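Local coordinates for protein Lysine/ornithine decarboxylase (Selenomonas ruminantium, PDB 5GJO) that decarboxylates L-lysine and L-ornithine with similar efficiency, giving cadaverine and putrescine, with pyridoxal 5'-phosphate as cofactor, at residues Y291-P305 and V347-F361. The protein carries 2 engineered substitutions. Numbering follows the deposited sequence.
Sequences YGCFSGIMYDHWCYP and VTEMGSYTSVSATRF. Engineered in segment 291-305: C303 (natural residue Thr). With NA (sodium ion), chain P; NA (sodium ion), chain J; PLP (pyridoxal-5'-phosphate), chain H.
Y291 and F361 stack face to face, centroids 3.7 Å apart and planes only 7° from parallel. Beside the stack, Y291 O takes two bonds from T359. T359 OG1 donates to Y291 O at 2.9 Å, in the carbonyl plane on a lone pair; T359 N comes in tilted from that plane. T359 OG1 lies between its backbone N and carbonyl carbon (chi1 74°), where it also accepts from F361 N in an ST turn. Y291 OH is hydrogen-bonded to D325, and the Y291 ring also stacks with Y299 of the second subunit. With an alanine here, F361 is likely to lose its stacking partner, and D325 the hydroxyl bonded to it. Further in, S295 OG and S357 OG are hydrogen-bonded at 2.7 Å. G292 O accepts from both S295 OG and S295 N. S357 O and Y299 OH each bind a sodium ion, shared with Y299 OH and S357 O of the second subunit respectively. M350 CE sits over one face of F294 and one face of Y304, 3.9 Å from each ring centroid. One water accepts from Y304 OH and donates to D300 OD2 and S352 O; D300 also forms a salt bridge with R259. A second water links W302 NE1 to E349 O. At the far end T348 N donates to P305 O at 3.2 Å. Y353 OH donates to phosphate oxygen O3P of PLP at 2.8 Å. The paired loops thus join the cofactor phosphate site to the dimer interface, where, as in relatives of this family, the active site is probably shared between subunits.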
loop_
_atom_site.group_PDB
_atom_site.type_symbol
_atom_site.label_atom_id
_atom_site.label_comp_id
_atom_site.label_asym_id
_atom_site.label_seq_id
_atom_site.Cartn_x
_atom_site.Cartn_y
_atom_site.Cartn_z
ATOM N N TYR A 291 4.826 4.956 0.850
ATOM C CA TYR A 291 3.500 4.541 1.292
ATOM C C TYR A 291 2.388 5.350 0.653
ATOM O O TYR A 291 1.230 5.139 0.981
ATOM C CB TYR A 291 3.355 4.620 2.791
ATOM C CG TYR A 291 4.124 3.551 3.528
ATOM C CD1 TYR A 291 3.562 2.305 3.706
ATOM C CD2 TYR A 291 5.395 3.799 4.087
ATOM C CE1 TYR A 291 4.245 1.312 4.387
ATOM C CE2 TYR A 291 6.082 2.759 4.774
ATOM C CZ TYR A 291 5.471 1.562 4.923
ATOM O OH TYR A 291 6.077 0.510 5.637
ATOM N N GLY A 292 2.767 6.267 -0.238
ATOM C CA GLY A 292 1.800 7.001 -1.059
ATOM C C GLY A 292 1.999 6.716 -2.513
ATOM O O GLY A 292 2.009 5.569 -2.903
ATOM N N CYS A 293 2.071 7.783 -3.348
ATOM C CA CYS A 293 2.198 7.651 -4.773
ATOM C C CYS A 293 3.451 6.876 -5.233
ATOM O O CYS A 293 3.386 6.201 -6.246
ATOM C CB CYS A 293 2.155 8.994 -5.503
ATOM S SG CYS A 293 0.469 9.634 -5.272
ATOM N N PHE A 294 4.495 6.857 -4.437
ATOM C CA PHE A 294 5.688 6.098 -4.798
ATOM C C PHE A 294 5.587 4.644 -4.424
ATOM O O PHE A 294 6.571 3.908 -4.565
ATOM C CB PHE A 294 6.954 6.693 -4.168
ATOM C CG PHE A 294 7.316 8.068 -4.649
ATOM C CD1 PHE A 294 8.093 8.199 -5.774
ATOM C CD2 PHE A 294 7.012 9.193 -3.883
ATOM C CE1 PHE A 294 8.503 9.466 -6.185
ATOM C CE2 PHE A 294 7.448 10.469 -4.297
ATOM C CZ PHE A 294 8.167 10.570 -5.450
ATOM N N SER A 295 4.411 4.182 -3.964
ATOM C CA SER A 295 4.179 2.747 -3.735
ATOM C C SER A 295 4.403 1.866 -4.931
ATOM O O SER A 295 4.764 0.692 -4.760
ATOM C CB SER A 295 2.714 2.515 -3.221
ATOM O OG SER A 295 1.768 3.098 -4.162
ATOM N N GLY A 296 4.321 2.417 -6.162
ATOM C CA GLY A 296 4.703 1.708 -7.361
ATOM C C GLY A 296 6.161 1.208 -7.381
ATOM O O GLY A 296 6.467 0.240 -8.058
ATOM N N ILE A 297 7.040 1.849 -6.611
ATOM C CA ILE A 297 8.393 1.316 -6.416
ATOM C C ILE A 297 8.301 -0.095 -5.946
ATOM O O ILE A 297 9.102 -0.966 -6.364
ATOM C CB ILE A 297 9.220 2.198 -5.432
ATOM C CG1 ILE A 297 9.485 3.542 -6.101
ATOM C CG2 ILE A 297 10.518 1.522 -5.091
ATOM C CD1 ILE A 297 10.196 4.514 -5.168
ATOM N N MET A 298 7.404 -0.325 -5.006
ATOM C CA MET A 298 7.278 -1.613 -4.320
ATOM C C MET A 298 6.418 -2.600 -5.091
ATOM O O MET A 298 6.804 -3.758 -5.351
ATOM C CB MET A 298 6.661 -1.361 -2.942
ATOM C CG MET A 298 7.556 -0.556 -2.035
ATOM S SD MET A 298 9.106 -1.470 -1.704
ATOM C CE MET A 298 8.225 -3.117 -1.328
ATOM N N TYR A 299 5.238 -2.186 -5.452
ATOM C CA TYR A 299 4.295 -3.105 -6.071
ATOM C C TYR A 299 4.461 -3.235 -7.572
ATOM O O TYR A 299 4.001 -4.220 -8.133
ATOM C CB TYR A 299 2.829 -2.742 -5.788
ATOM C CG TYR A 299 2.388 -2.973 -4.400
ATOM C CD1 TYR A 299 2.014 -4.220 -3.980
ATOM C CD2 TYR A 299 2.330 -1.939 -3.491
ATOM C CE1 TYR A 299 1.651 -4.441 -2.692
ATOM C CE2 TYR A 299 1.913 -2.172 -2.189
ATOM C CZ TYR A 299 1.609 -3.427 -1.798
ATOM O OH TYR A 299 1.130 -3.684 -0.511
ATOM N N ASP A 300 5.015 -2.248 -8.225
ATOM C CA ASP A 300 4.978 -2.148 -9.713
ATOM C C ASP A 300 6.412 -2.094 -10.228
ATOM O O ASP A 300 6.604 -1.799 -11.402
ATOM C CB ASP A 300 4.218 -0.875 -10.090
ATOM C CG ASP A 300 3.761 -0.834 -11.545
ATOM O OD1 ASP A 300 3.352 -1.856 -12.105
ATOM O OD2 ASP A 300 3.835 0.287 -12.134
ATOM N N HIS A 301 7.403 -2.411 -9.348
ATOM C CA HIS A 301 8.825 -2.479 -9.666
ATOM C C HIS A 301 9.278 -1.230 -10.449
ATOM O O HIS A 301 10.069 -1.331 -11.401
ATOM C CB HIS A 301 9.172 -3.742 -10.502
ATOM C CG HIS A 301 8.502 -4.985 -10.014
ATOM N ND1 HIS A 301 7.660 -5.739 -10.821
ATOM C CD2 HIS A 301 8.444 -5.543 -8.777
ATOM C CE1 HIS A 301 7.147 -6.730 -10.109
ATOM N NE2 HIS A 301 7.609 -6.642 -8.868
ATOM N N TRP A 302 8.774 -0.060 -10.108
ATOM C CA TRP A 302 8.871 1.101 -10.991
ATOM C C TRP A 302 9.882 2.173 -10.566
ATOM O O TRP A 302 10.190 2.269 -9.412
ATOM C CB TRP A 302 7.487 1.727 -11.138
ATOM C CG TRP A 302 7.290 2.556 -12.377
ATOM C CD1 TRP A 302 7.461 3.895 -12.499
ATOM C CD2 TRP A 302 6.879 2.092 -13.659
ATOM N NE1 TRP A 302 7.188 4.297 -13.773
ATOM C CE2 TRP A 302 6.822 3.206 -14.507
ATOM C CE3 TRP A 302 6.534 0.846 -14.172
ATOM C CZ2 TRP A 302 6.443 3.103 -15.834
ATOM C CZ3 TRP A 302 6.157 0.753 -15.473
ATOM C CH2 TRP A 302 6.119 1.873 -16.301
ATOM N N CYS A 303 10.410 2.935 -11.530
ATOM C CA CYS A 303 11.336 4.061 -11.217
ATOM C C CYS A 303 10.757 5.265 -11.883
ATOM O O CYS A 303 10.640 5.229 -13.111
ATOM C CB CYS A 303 12.685 3.715 -11.869
ATOM S SG CYS A 303 13.946 5.051 -11.787
ATOM N N TYR A 304 10.272 6.274 -11.139
ATOM C CA TYR A 304 9.584 7.418 -11.701
ATOM C C TYR A 304 10.564 8.538 -12.053
ATOM O O TYR A 304 11.548 8.724 -11.350
ATOM C CB TYR A 304 8.522 7.998 -10.713
ATOM C CG TYR A 304 7.478 6.953 -10.433
ATOM C CD1 TYR A 304 6.367 6.815 -11.252
ATOM C CD2 TYR A 304 7.617 6.117 -9.362
ATOM C CE1 TYR A 304 5.420 5.777 -11.001
ATOM C CE2 TYR A 304 6.687 5.096 -9.108
ATOM C CZ TYR A 304 5.645 4.901 -9.949
ATOM O OH TYR A 304 4.753 3.855 -9.684
ATOM N N PRO A 305 10.305 9.320 -13.105
ATOM C CA PRO A 305 11.191 10.427 -13.447
ATOM C C PRO A 305 11.022 11.600 -12.471
ATOM O O PRO A 305 10.008 12.254 -12.514
ATOM C CB PRO A 305 10.731 10.880 -14.850
ATOM C CG PRO A 305 9.737 9.915 -15.225
ATOM C CD PRO A 305 9.245 9.134 -14.113
ATOM N N VAL A 347 7.411 15.095 -10.159
ATOM C CA VAL A 347 7.542 13.774 -10.689
ATOM C C VAL A 347 6.532 13.587 -11.833
ATOM O O VAL A 347 5.294 13.824 -11.654
ATOM C CB VAL A 347 7.324 12.665 -9.634
ATOM C CG1 VAL A 347 7.647 11.290 -10.205
ATOM C CG2 VAL A 347 8.215 12.924 -8.455
ATOM N N THR A 348 7.032 13.196 -12.996
ATOM C CA THR A 348 6.211 13.118 -14.250
ATOM C C THR A 348 5.780 11.665 -14.479
ATOM O O THR A 348 6.311 10.776 -13.796
ATOM C CB THR A 348 6.865 13.745 -15.495
ATOM O OG1 THR A 348 8.192 13.164 -15.738
ATOM C CG2 THR A 348 6.945 15.206 -15.292
ATOM N N GLU A 349 4.870 11.424 -15.422
ATOM C CA GLU A 349 4.443 10.071 -15.773
ATOM C C GLU A 349 4.050 9.271 -14.510
ATOM O O GLU A 349 4.466 8.093 -14.353
ATOM C CB GLU A 349 5.515 9.332 -16.609
ATOM C CG GLU A 349 5.740 9.982 -18.018
ATOM C CD GLU A 349 6.595 11.217 -17.982
ATOM O OE1 GLU A 349 7.715 11.210 -17.447
ATOM O OE2 GLU A 349 6.167 12.265 -18.489
ATOM N N MET A 350 3.217 9.899 -13.698
ATOM C CA MET A 350 2.779 9.361 -12.430
ATOM C C MET A 350 1.311 8.935 -12.375
ATOM O O MET A 350 0.756 8.801 -11.334
ATOM C CB MET A 350 3.135 10.331 -11.312
ATOM C CG MET A 350 4.350 9.903 -10.527
ATOM S SD MET A 350 3.997 9.835 -8.801
ATOM C CE MET A 350 5.355 8.978 -8.024
ATOM N N GLY A 351 0.709 8.736 -13.531
ATOM C CA GLY A 351 -0.679 8.538 -13.619
ATOM C C GLY A 351 -1.206 7.146 -13.334
ATOM O O GLY A 351 -2.452 7.003 -13.137
ATOM N N SER A 352 -0.359 6.132 -13.349
ATOM C CA SER A 352 -0.866 4.754 -13.303
ATOM C C SER A 352 -0.235 3.858 -12.256
ATOM O O SER A 352 0.975 3.834 -12.120
ATOM C CB SER A 352 -0.714 4.053 -14.639
ATOM O OG SER A 352 -1.412 4.780 -15.613
ATOM N N TYR A 353 -1.085 3.161 -11.487
ATOM C CA TYR A 353 -0.570 2.272 -10.426
ATOM C C TYR A 353 0.314 3.009 -9.384
ATOM O O TYR A 353 1.355 2.534 -8.966
ATOM C CB TYR A 353 0.091 1.024 -10.973
ATOM C CG TYR A 353 -0.825 0.269 -11.948
ATOM C CD1 TYR A 353 -1.964 -0.396 -11.505
ATOM C CD2 TYR A 353 -0.561 0.258 -13.295
ATOM C CE1 TYR A 353 -2.756 -1.051 -12.402
ATOM C CE2 TYR A 353 -1.356 -0.396 -14.232
ATOM C CZ TYR A 353 -2.500 -1.049 -13.769
ATOM O OH TYR A 353 -3.350 -1.727 -14.637
ATOM N N THR A 354 -0.141 4.202 -9.054
ATOM C CA THR A 354 0.551 5.071 -8.096
ATOM C C THR A 354 -0.451 5.388 -6.992
ATOM O O THR A 354 -0.395 4.747 -5.897
ATOM C CB THR A 354 1.045 6.344 -8.800
ATOM O OG1 THR A 354 -0.059 6.918 -9.497
ATOM C CG2 THR A 354 2.218 5.985 -9.758
ATOM N N SER A 355 -1.346 6.329 -7.225
ATOM C CA SER A 355 -2.303 6.739 -6.220
ATOM C C SER A 355 -3.223 5.578 -5.806
ATOM O O SER A 355 -3.704 5.526 -4.617
ATOM C CB SER A 355 -3.161 7.945 -6.638
ATOM O OG SER A 355 -3.805 7.564 -7.832
ATOM N N VAL A 356 -3.446 4.617 -6.705
ATOM C CA VAL A 356 -4.307 3.488 -6.367
ATOM C C VAL A 356 -3.735 2.577 -5.354
ATOM O O VAL A 356 -4.494 1.814 -4.768
ATOM C CB VAL A 356 -4.741 2.670 -7.616
ATOM C CG1 VAL A 356 -5.517 3.528 -8.486
ATOM C CG2 VAL A 356 -3.553 2.131 -8.408
ATOM N N SER A 357 -2.406 2.563 -5.149
ATOM C CA SER A 357 -1.818 1.751 -4.068
ATOM C C SER A 357 -1.273 2.605 -2.932
ATOM O O SER A 357 -0.522 2.149 -2.076
ATOM C CB SER A 357 -0.809 0.719 -4.579
ATOM O OG SER A 357 0.120 1.428 -5.431
ATOM N N ALA A 358 -1.672 3.870 -2.873
ATOM C CA ALA A 358 -1.335 4.735 -1.722
ATOM C C ALA A 358 -2.122 4.292 -0.474
ATOM O O ALA A 358 -3.186 3.728 -0.576
ATOM C CB ALA A 358 -1.704 6.191 -1.991
ATOM N N THR A 359 -1.600 4.663 0.656
ATOM C CA THR A 359 -2.132 4.268 1.987
ATOM C C THR A 359 -2.138 5.469 2.921
ATOM O O THR A 359 -1.500 6.551 2.683
ATOM C CB THR A 359 -1.250 3.203 2.684
ATOM O OG1 THR A 359 -0.055 3.830 3.165
ATOM C CG2 THR A 359 -0.926 2.161 1.769
ATOM N N ARG A 360 -2.763 5.254 4.067
ATOM C CA ARG A 360 -2.725 6.211 5.147
ATOM C C ARG A 360 -1.754 5.787 6.256
ATOM O O ARG A 360 -1.945 6.137 7.408
ATOM C CB ARG A 360 -4.124 6.536 5.680
ATOM C CG ARG A 360 -4.989 7.254 4.650
ATOM C CD ARG A 360 -5.992 8.227 5.228
ATOM N NE ARG A 360 -5.414 9.091 6.244
ATOM C CZ ARG A 360 -6.107 9.689 7.197
ATOM N NH1 ARG A 360 -7.419 9.525 7.268
ATOM N NH2 ARG A 360 -5.489 10.433 8.091
ATOM N N PHE A 361 -0.741 5.000 5.883
ATOM C CA PHE A 361 0.317 4.643 6.819
ATOM C C PHE A 361 0.830 5.836 7.561
ATOM O O PHE A 361 0.936 6.925 6.995
ATOM C CB PHE A 361 1.467 3.967 6.057
ATOM C CG PHE A 361 2.427 3.205 6.909
ATOM C CD1 PHE A 361 2.105 1.969 7.347
ATOM C CD2 PHE A 361 3.683 3.706 7.183
ATOM C CE1 PHE A 361 3.063 1.207 8.102
ATOM C CE2 PHE A 361 4.611 2.999 7.925
ATOM C CZ PHE A 361 4.297 1.763 8.415
HETATM NA NA NA P . 1.289 1.039 -0.316
HETATM NA NA NA J . -0.228 -1.879 0.159
HETATM N N1 PLP H . -7.348 -5.625 -17.902
HETATM C C2 PLP H . -7.077 -6.617 -17.019
HETATM C C2A PLP H . -8.002 -7.800 -16.912
HETATM C C3 PLP H . -5.872 -6.538 -16.156
HETATM O O3 PLP H . -5.578 -7.522 -15.261
HETATM C C4 PLP H . -5.000 -5.352 -16.305
HETATM C C4A PLP H . -3.777 -5.184 -15.490
HETATM O O4A PLP H . -3.676 -5.755 -14.416
HETATM C C5 PLP H . -5.408 -4.338 -17.308
HETATM C C6 PLP H . -6.568 -4.540 -18.051
HETATM C C5A PLP H . -4.571 -3.097 -17.520
HETATM O O4P PLP H . -3.216 -3.473 -17.756
HETATM P P PLP H . -2.139 -2.380 -18.243
HETATM O O1P PLP H . -2.664 -1.923 -19.583
HETATM O O2P PLP H . -0.843 -3.152 -18.313
HETATM O O3P PLP H . -2.179 -1.323 -17.165
HETATM O O HOH W 1 3.457 2.903 -11.869
HETATM O O HOH W 2 6.900 6.789 -15.018
#